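Local coordinates for Esterase/lipase (PDB 3DNM), which probably hydrolyses carboxylic esters as a bacterial member of the hormone-sensitive lipase family with an alpha/beta hydrolase fold, at residues P67-V72 with L120-S125; A143-C148 with G174-A179; L258-S263 with E286-P291. All blocks are in the same frame, centred on the assembly; numbering follows the deposited sequence.

Interaction 1 of 3, residues P67-V72 with L120-S125; sequences PRAEGV and LAKQSS. With SO4 (sulfate ion), chain F.
A type II beta turn from Ala-69 to Val-72, on the way into strand 73-79, meets the last turn of helix 114-122 through Lys-122. The lysine is fully extended, CG anti to the backbone N (chi1 179°), which carries its amino group from the helix across to the carbonyl of Glu-70. NZ gives a hydrogen bond to Glu-70 O at 3.0 Å, approaching from 26° off the carbonyl plane. The same nitrogen reaches O2 of a sulfate ion at 3.1 Å, while Glu-70 N offers a weak bond to sulfate O3; the ion, probably taken up from the crystallisation liquor, is thus held between backbone and lysine. A long cation suits this surface site, where it can reach both a carbonyl and an anion, and its methylenes also work: CD lies 4.1 Å from Ala-69 CB, and CB lies 4.0 Å from Val-72 CG2. The other valine branch, CG1, turns to Ala-121 CB at 4.4 Å, where a small residue lets the loop lie close to the helix. Gly-71 takes the positive phi of 84° that the third position of such a turn favours. Ala-69 N also hydrogen-bonds Thr-118 OG1. Beyond Lys-122 the helix closes in a Schellman motif, with Ser-125 as the C-prime residue.

Interaction 2 of 3, residues A143-C148 with G174-A179; sequences AAVDDC and GGLTTA
Leu-176 points its forked end at helix 143-159, and its two methyls divide the work between Ala-144 and Cys-148 for CD1 and Val-145 for CD2. This is helix-to-helix packing in the alpha/beta hydrolase fold: helix 172-187, which leads out of the probable nucleophile elbow, crosses helix 143-159 at -61°, the short axes 9.4 Å apart. CG of Leu-176 is anti to the carbonyl carbon (chi1 -67°), a torsion that directs the fork at helix 143-159. The side chains of Val-145 and Leu-176 meet aslant, with Val-145 CG2 3.6 Å from Leu-176 CD2. Only that branch of the valine touches the facing segment, and Val-145 CG2 also comes within 4.3 Å of Ala-179 CB. Ala-144 and Ala-179 suit a buried interface, being small enough for the larger leucine and valine to fit beside them; Ala-144 CB is 4.1 Å from Leu-176 CD1. The contact is wholly apolar, and Tyr-105, Tyr-133 and Phe-100 also touch Leu-176. Polar Asp-147 instead turns to Arg-134 in a salt bridge. Cysteine is compact and weakly polar, which fits it for this buried place: Cys-148 SG lies 3.9 Å from Leu-176 CD1 and equally near CB of the same leucine.

Interaction 3 of 3, residues L258-S263 with E286-P291; sequences LIHVGS and ELKIWP
Four backbone hydrogen bonds join Ile-259 and Val-261 to Glu-286, Lys-288 and Trp-290, in the parallel ladder of a beta-alpha-beta unit whose crossover is helix 268-280. Ile-259 N donates to Glu-286 O at 2.7 Å, and Trp-290 N donates to Val-261 O at 2.8 Å; between them Lys-288 N meets Ile-259 O and Val-261 N meets Lys-288 O. The donors lie almost in line with the carbonyls. A fifth bond, Ser-263 N to Trp-290 O, is weak, at the point where both chains turn away.

Leu-258, His-260, Glu-286, Lys-288 and Trp-290 share the face covered by helix 305-321. There Ser-310 bonds His-260 ND1, Trp-317 bonds Glu-286 OE1, and Glu-313 pairs with Lys-288, so the polar ends find mates in the covering helix. Trp-290 leans back over its neighbour strand: NE1 lies over one face of the His-260 imidazole, the planes of the imidazole and the five-membered indole ring inclined by 50°, and CD of Lys-288 lies over an indole face, toward its rim. A serine in place of Trp-290 would probably open a gap beside the His-260 ring, next to Ser-310 and Glu-313 of helix 305-321, and leave the Lys-288 chain without its flat support.

Ile-259, Val-261, Leu-287 and Ile-289 point to the other face, where the first three touch helix 268-280. Val-261 also touches the probable Ser-His-Glu triad, and Gly-262 N bonds Glu-265 of that triad. With chi1 at 56°, Val-261 CG1 sits between backbone N and carbonyl carbon, 3.6 Å from both Leu-287 CD2 and Ile-289 CG1.

In the fold
From the N terminus the three contacts follow one another in series, none enclosing or crossing another. Interaction 1 closes a loop of 47 residues that holds the first three strands, 73-79, 82-88 and 96-100, and ties the loop leading into strand 73-79 to the end of helix 114-122. Interaction 2 closes over strand 165-170 and the probable nucleophile elbow, joining the helices before and after that strand. Interaction 3 closes the shortest loop, around helix 268-280, and adds the edge strand 285-290 to the sheet. Interactions 2 and 3 lie on opposite sides of the chain's centre, their centres about 21 Å apart, and interaction 1 is about 24 Å and 22 Å from them, centre to centre.

Interaction 1 of 3, residues P67-V72 with L120-S125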
loop_
_atom_site.group_PDB
_atom_site.type_symbol
_atom_site.label_atom_id
_atom_site.label_comp_id
_atom_site.label_asym_id
_atom_site.label_seq_id
_atom_site.Cartn_x
_atom_site.Cartn_y
_atom_site.Cartn_z
ATOM N N PRO A 67 6.676 16.182 4.919
ATOM C CA PRO A 67 5.992 16.497 6.176
ATOM C C PRO A 67 5.215 15.373 6.865
ATOM O O PRO A 67 4.439 14.660 6.235
ATOM C CB PRO A 67 5.086 17.649 5.773
ATOM C CG PRO A 67 4.687 17.255 4.383
ATOM C CD PRO A 67 6.009 16.851 3.788
ATOM N N ARG A 68 5.423 15.242 8.173
ATOM C CA ARG A 68 4.743 14.237 8.977
ATOM C C ARG A 68 3.627 14.910 9.764
ATOM O O ARG A 68 3.833 15.968 10.345
ATOM C CB ARG A 68 5.738 13.586 9.926
ATOM C CG ARG A 68 6.853 12.892 9.192
ATOM C CD ARG A 68 7.946 12.401 10.109
ATOM N NE ARG A 68 8.941 11.640 9.361
ATOM C CZ ARG A 68 10.183 11.411 9.776
ATOM N NH1 ARG A 68 10.599 11.888 10.944
ATOM N NH2 ARG A 68 11.009 10.696 9.018
ATOM N N ALA A 69 2.443 14.307 9.781
ATOM C CA ALA A 69 1.323 14.893 10.505
ATOM C C ALA A 69 1.789 15.315 11.886
ATOM O O ALA A 69 2.636 14.665 12.492
ATOM C CB ALA A 69 0.171 13.896 10.616
ATOM N N GLU A 70 1.239 16.419 12.372
ATOM C CA GLU A 70 1.607 16.933 13.674
ATOM C C GLU A 70 0.854 16.208 14.774
ATOM O O GLU A 70 -0.327 15.903 14.626
ATOM C CB GLU A 70 1.299 18.423 13.745
ATOM C CG GLU A 70 1.663 19.070 15.068
ATOM C CD GLU A 70 1.248 20.531 15.126
ATOM O OE1 GLU A 70 1.582 21.212 16.125
ATOM O OE2 GLU A 70 0.585 20.995 14.169
ATOM N N GLY A 71 1.554 15.929 15.871
ATOM C CA GLY A 71 0.943 15.266 17.005
ATOM C C GLY A 71 0.884 13.763 16.894
ATOM O O GLY A 71 0.162 13.098 17.642
ATOM N N VAL A 72 1.641 13.207 15.962
ATOM C CA VAL A 72 1.624 11.764 15.796
ATOM C C VAL A 72 2.911 11.168 16.336
ATOM O O VAL A 72 3.934 11.144 15.657
ATOM C CB VAL A 72 1.439 11.379 14.315
ATOM C CG1 VAL A 72 1.165 9.891 14.196
ATOM C CG2 VAL A 72 0.299 12.173 13.718
ATOM N N LEU A 120 -2.791 9.251 7.950
ATOM C CA LEU A 120 -3.840 8.265 8.093
ATOM C C LEU A 120 -4.180 8.078 9.555
ATOM O O LEU A 120 -5.345 8.134 9.950
ATOM C CB LEU A 120 -3.412 6.932 7.483
ATOM C CG LEU A 120 -3.482 6.837 5.957
ATOM C CD1 LEU A 120 -3.186 5.409 5.524
ATOM C CD2 LEU A 120 -4.871 7.257 5.486
ATOM N N ALA A 121 -3.144 7.877 10.361
ATOM C CA ALA A 121 -3.306 7.674 11.796
ATOM C C ALA A 121 -3.989 8.852 12.484
ATOM O O ALA A 121 -4.768 8.663 13.415
ATOM C CB ALA A 121 -1.952 7.411 12.434
ATOM N N LYS A 122 -3.716 10.065 12.029
ATOM C CA LYS A 122 -4.338 11.215 12.660
ATOM C C LYS A 122 -5.776 11.499 12.227
ATOM O O LYS A 122 -6.646 11.666 13.076
ATOM C CB LYS A 122 -3.496 12.459 12.433
ATOM C CG LYS A 122 -4.091 13.695 13.035
ATOM C CD LYS A 122 -3.138 14.846 12.881
ATOM C CE LYS A 122 -3.712 16.119 13.442
ATOM N NZ LYS A 122 -2.694 17.194 13.420
ATOM N N GLN A 123 -6.029 11.543 10.919
ATOM C CA GLN A 123 -7.364 11.845 10.409
ATOM C C GLN A 123 -8.385 10.740 10.685
ATOM O O GLN A 123 -9.512 10.760 10.175
ATOM C CB GLN A 123 -7.295 12.139 8.905
ATOM C CG GLN A 123 -6.167 13.094 8.530
ATOM C CD GLN A 123 -6.276 13.656 7.116
ATOM O OE1 GLN A 123 -5.299 14.181 6.568
ATOM N NE2 GLN A 123 -7.464 13.564 6.525
ATOM N N SER A 124 -8.000 9.772 11.500
ATOM C CA SER A 124 -8.913 8.688 11.823
ATOM C C SER A 124 -8.868 8.333 13.313
ATOM O O SER A 124 -9.567 7.422 13.757
ATOM C CB SER A 124 -8.581 7.459 10.969
ATOM O OG SER A 124 -7.268 7.000 11.230
ATOM N N SER A 125 -8.060 9.070 14.074
ATOM C CA SER A 125 -7.910 8.839 15.511
ATOM C C SER A 125 -7.785 7.360 15.779
ATOM O O SER A 125 -8.619 6.760 16.459
ATOM C CB SER A 125 -9.101 9.401 16.293
ATOM O OG SER A 125 -8.982 10.806 16.459
HETATM S S SO4 F . -0.795 18.352 9.776
HETATM O O1 SO4 F . -1.402 18.671 8.465
HETATM O O2 SO4 F . -1.696 17.450 10.526
HETATM O O3 SO4 F . 0.515 17.702 9.570
HETATM O O4 SO4 F . -0.583 19.594 10.539
#

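Interaction 2 of 3, residues A143-C148 with G174-A179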
loop_
_atom_site.group_PDB
_atom_site.type_symbol
_atom_site.label_atom_id
_atom_site.label_comp_id
_atom_site.label_asym_id
_atom_site.label_seq_id
_atom_site.Cartn_x
_atom_site.Cartn_y
_atom_site.Cartn_z
ATOM N N ALA A 143 8.252 -14.699 2.366
ATOM C CA ALA A 143 8.757 -13.960 3.518
ATOM C C ALA A 143 7.857 -12.812 3.979
ATOM O O ALA A 143 7.355 -12.821 5.099
ATOM C CB ALA A 143 10.138 -13.427 3.213
ATOM N N ALA A 144 7.666 -11.822 3.115
ATOM C CA ALA A 144 6.839 -10.664 3.447
ATOM C C ALA A 144 5.430 -11.061 3.882
ATOM O O ALA A 144 4.977 -10.697 4.968
ATOM C CB ALA A 144 6.769 -9.712 2.250
ATOM N N VAL A 145 4.737 -11.799 3.019
ATOM C CA VAL A 145 3.388 -12.254 3.313
ATOM C C VAL A 145 3.368 -12.837 4.722
ATOM O O VAL A 145 2.516 -12.488 5.540
ATOM C CB VAL A 145 2.940 -13.330 2.298
ATOM C CG1 VAL A 145 1.561 -13.838 2.640
ATOM C CG2 VAL A 145 2.935 -12.744 0.906
ATOM N N ASP A 146 4.329 -13.709 5.007
ATOM C CA ASP A 146 4.424 -14.337 6.316
ATOM C C ASP A 146 4.423 -13.351 7.473
ATOM O O ASP A 146 3.689 -13.543 8.445
ATOM C CB ASP A 146 5.674 -15.205 6.395
ATOM C CG ASP A 146 5.402 -16.648 6.032
ATOM O OD1 ASP A 146 6.356 -17.462 6.068
ATOM O OD2 ASP A 146 4.231 -16.966 5.720
ATOM N N ASP A 147 5.248 -12.309 7.377
ATOM C CA ASP A 147 5.333 -11.301 8.432
ATOM C C ASP A 147 4.009 -10.574 8.624
ATOM O O ASP A 147 3.602 -10.280 9.756
ATOM C CB ASP A 147 6.424 -10.274 8.120
ATOM C CG ASP A 147 7.815 -10.869 8.161
ATOM O OD1 ASP A 147 8.000 -11.903 8.842
ATOM O OD2 ASP A 147 8.725 -10.293 7.525
ATOM N N CYS A 148 3.346 -10.279 7.510
ATOM C CA CYS A 148 2.064 -9.591 7.552
ATOM C C CYS A 148 1.043 -10.414 8.340
ATOM O O CYS A 148 0.214 -9.858 9.064
ATOM C CB CYS A 148 1.549 -9.333 6.131
ATOM S SG CYS A 148 2.457 -8.078 5.188
ATOM N N GLY A 174 -0.225 -2.826 -1.045
ATOM C CA GLY A 174 -1.638 -3.041 -1.285
ATOM C C GLY A 174 -1.892 -4.506 -1.620
ATOM O O GLY A 174 -2.954 -5.057 -1.311
ATOM N N GLY A 175 -0.912 -5.144 -2.254
ATOM C CA GLY A 175 -1.047 -6.545 -2.611
ATOM C C GLY A 175 -0.928 -7.437 -1.393
ATOM O O GLY A 175 -1.493 -8.529 -1.339
ATOM N N LEU A 176 -0.188 -6.969 -0.397
ATOM C CA LEU A 176 -0.016 -7.742 0.822
ATOM C C LEU A 176 -1.226 -7.614 1.735
ATOM O O LEU A 176 -1.519 -8.531 2.496
ATOM C CB LEU A 176 1.250 -7.302 1.564
ATOM C CG LEU A 176 2.588 -7.599 0.874
ATOM C CD1 LEU A 176 3.719 -6.976 1.672
ATOM C CD2 LEU A 176 2.788 -9.101 0.758
ATOM N N THR A 177 -1.943 -6.495 1.668
ATOM C CA THR A 177 -3.113 -6.355 2.533
ATOM C C THR A 177 -4.165 -7.408 2.183
ATOM O O THR A 177 -4.937 -7.834 3.041
ATOM C CB THR A 177 -3.714 -4.921 2.482
ATOM O OG1 THR A 177 -5.128 -4.988 2.255
ATOM C CG2 THR A 177 -3.039 -4.102 1.422
ATOM N N THR A 178 -4.176 -7.836 0.922
ATOM C CA THR A 178 -5.091 -8.884 0.468
ATOM C C THR A 178 -4.400 -10.233 0.689
ATOM O O THR A 178 -4.940 -11.128 1.352
ATOM C CB THR A 178 -5.388 -8.763 -1.030
ATOM O OG1 THR A 178 -6.020 -7.509 -1.282
ATOM C CG2 THR A 178 -6.302 -9.890 -1.494
ATOM N N ALA A 179 -3.196 -10.351 0.127
ATOM C CA ALA A 179 -2.394 -11.564 0.217
ATOM C C ALA A 179 -2.382 -12.126 1.626
ATOM O O ALA A 179 -2.743 -13.282 1.842
ATOM C CB ALA A 179 -0.974 -11.279 -0.243
#

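Interaction 3 of 3, residues L258-S263 with E286-P291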
loop_
_atom_site.group_PDB
_atom_site.type_symbol
_atom_site.label_atom_id
_atom_site.label_comp_id
_atom_site.label_asym_id
_atom_site.label_seq_id
_atom_site.Cartn_x
_atom_site.Cartn_y
_atom_site.Cartn_z
ATOM N N LEU A 258 -11.881 -1.036 0.191
ATOM C CA LEU A 258 -11.950 0.272 -0.459
ATOM C C LEU A 258 -10.682 0.408 -1.290
ATOM O O LEU A 258 -9.596 0.079 -0.817
ATOM C CB LEU A 258 -11.998 1.393 0.585
ATOM C CG LEU A 258 -11.952 2.816 0.016
ATOM C CD1 LEU A 258 -13.259 3.145 -0.682
ATOM C CD2 LEU A 258 -11.715 3.791 1.146
ATOM N N ILE A 259 -10.813 0.882 -2.522
ATOM C CA ILE A 259 -9.644 1.027 -3.388
ATOM C C ILE A 259 -9.581 2.394 -4.058
ATOM O O ILE A 259 -10.546 2.829 -4.692
ATOM C CB ILE A 259 -9.631 -0.020 -4.550
ATOM C CG1 ILE A 259 -9.859 -1.428 -4.026
ATOM C CG2 ILE A 259 -8.287 0.006 -5.257
ATOM C CD1 ILE A 259 -9.967 -2.450 -5.142
ATOM N N HIS A 260 -8.455 3.075 -3.914
ATOM C CA HIS A 260 -8.293 4.356 -4.583
ATOM C C HIS A 260 -7.124 4.165 -5.544
ATOM O O HIS A 260 -6.178 3.428 -5.247
ATOM C CB HIS A 260 -7.986 5.494 -3.599
ATOM C CG HIS A 260 -9.180 5.982 -2.837
ATOM N ND1 HIS A 260 -9.169 7.151 -2.109
ATOM C CD2 HIS A 260 -10.408 5.441 -2.659
ATOM C CE1 HIS A 260 -10.336 7.309 -1.514
ATOM N NE2 HIS A 260 -11.106 6.284 -1.830
ATOM N N VAL A 261 -7.195 4.819 -6.695
ATOM C CA VAL A 261 -6.150 4.696 -7.692
ATOM C C VAL A 261 -6.148 5.926 -8.587
ATOM O O VAL A 261 -7.188 6.529 -8.831
ATOM C CB VAL A 261 -6.373 3.412 -8.552
ATOM C CG1 VAL A 261 -7.752 3.448 -9.165
ATOM C CG2 VAL A 261 -5.302 3.278 -9.630
ATOM N N GLY A 262 -4.966 6.297 -9.069
ATOM C CA GLY A 262 -4.860 7.443 -9.953
ATOM C C GLY A 262 -5.117 7.023 -11.382
ATOM O O GLY A 262 -5.114 5.837 -11.685
ATOM N N SER A 263 -5.349 7.983 -12.262
ATOM C CA SER A 263 -5.603 7.671 -13.657
ATOM C C SER A 263 -4.291 7.418 -14.392
ATOM O O SER A 263 -4.231 6.591 -15.295
ATOM C CB SER A 263 -6.320 8.831 -14.338
ATOM O OG SER A 263 -5.478 9.979 -14.360
ATOM N N GLU A 286 -15.337 -0.959 -3.227
ATOM C CA GLU A 286 -15.575 0.430 -3.607
ATOM C C GLU A 286 -14.299 0.943 -4.253
ATOM O O GLU A 286 -13.231 0.952 -3.643
ATOM C CB GLU A 286 -15.984 1.271 -2.386
ATOM C CG GLU A 286 -17.436 1.030 -1.993
ATOM C CD GLU A 286 -17.772 1.410 -0.562
ATOM O OE1 GLU A 286 -17.246 0.756 0.372
ATOM O OE2 GLU A 286 -18.576 2.353 -0.377
ATOM N N LEU A 287 -14.420 1.341 -5.512
ATOM C CA LEU A 287 -13.281 1.812 -6.290
ATOM C C LEU A 287 -13.446 3.262 -6.672
ATOM O O LEU A 287 -14.521 3.686 -7.067
ATOM C CB LEU A 287 -13.161 0.998 -7.588
ATOM C CG LEU A 287 -11.823 0.630 -8.249
ATOM C CD1 LEU A 287 -12.115 0.332 -9.705
ATOM C CD2 LEU A 287 -10.784 1.729 -8.150
ATOM N N LYS A 288 -12.381 4.033 -6.549
ATOM C CA LYS A 288 -12.448 5.419 -6.965
ATOM C C LYS A 288 -11.201 5.677 -7.790
ATOM O O LYS A 288 -10.081 5.415 -7.336
ATOM C CB LYS A 288 -12.498 6.373 -5.768
ATOM C CG LYS A 288 -13.124 7.699 -6.138
ATOM C CD LYS A 288 -12.956 8.736 -5.056
ATOM C CE LYS A 288 -13.859 9.934 -5.306
ATOM N NZ LYS A 288 -13.523 11.028 -4.382
ATOM N N ILE A 289 -11.401 6.173 -9.006
ATOM C CA ILE A 289 -10.293 6.457 -9.905
ATOM C C ILE A 289 -10.152 7.975 -10.007
ATOM O O ILE A 289 -11.022 8.661 -10.546
ATOM C CB ILE A 289 -10.574 5.789 -11.263
ATOM C CG1 ILE A 289 -10.735 4.281 -11.038
ATOM C CG2 ILE A 289 -9.449 6.042 -12.233
ATOM C CD1 ILE A 289 -11.409 3.561 -12.161
ATOM N N TRP A 290 -9.049 8.497 -9.474
ATOM C CA TRP A 290 -8.821 9.940 -9.433
ATOM C C TRP A 290 -8.119 10.523 -10.641
ATOM O O TRP A 290 -6.961 10.214 -10.910
ATOM C CB TRP A 290 -8.033 10.307 -8.169
ATOM C CG TRP A 290 -8.655 9.819 -6.884
ATOM C CD1 TRP A 290 -8.786 8.525 -6.478
ATOM C CD2 TRP A 290 -9.234 10.623 -5.847
ATOM N NE1 TRP A 290 -9.409 8.469 -5.256
ATOM C CE2 TRP A 290 -9.697 9.743 -4.845
ATOM C CE3 TRP A 290 -9.410 12.004 -5.670
ATOM C CZ2 TRP A 290 -10.321 10.196 -3.682
ATOM C CZ3 TRP A 290 -10.029 12.451 -4.523
ATOM C CH2 TRP A 290 -10.479 11.548 -3.539
ATOM N N PRO A 291 -8.803 11.405 -11.374
ATOM C CA PRO A 291 -8.229 12.034 -12.562
ATOM C C PRO A 291 -6.862 12.675 -12.324
ATOM O O PRO A 291 -6.568 13.153 -11.233
ATOM C CB PRO A 291 -9.294 13.055 -12.952
ATOM C CG PRO A 291 -10.567 12.388 -12.544
ATOM C CD PRO A 291 -10.200 11.828 -11.178
#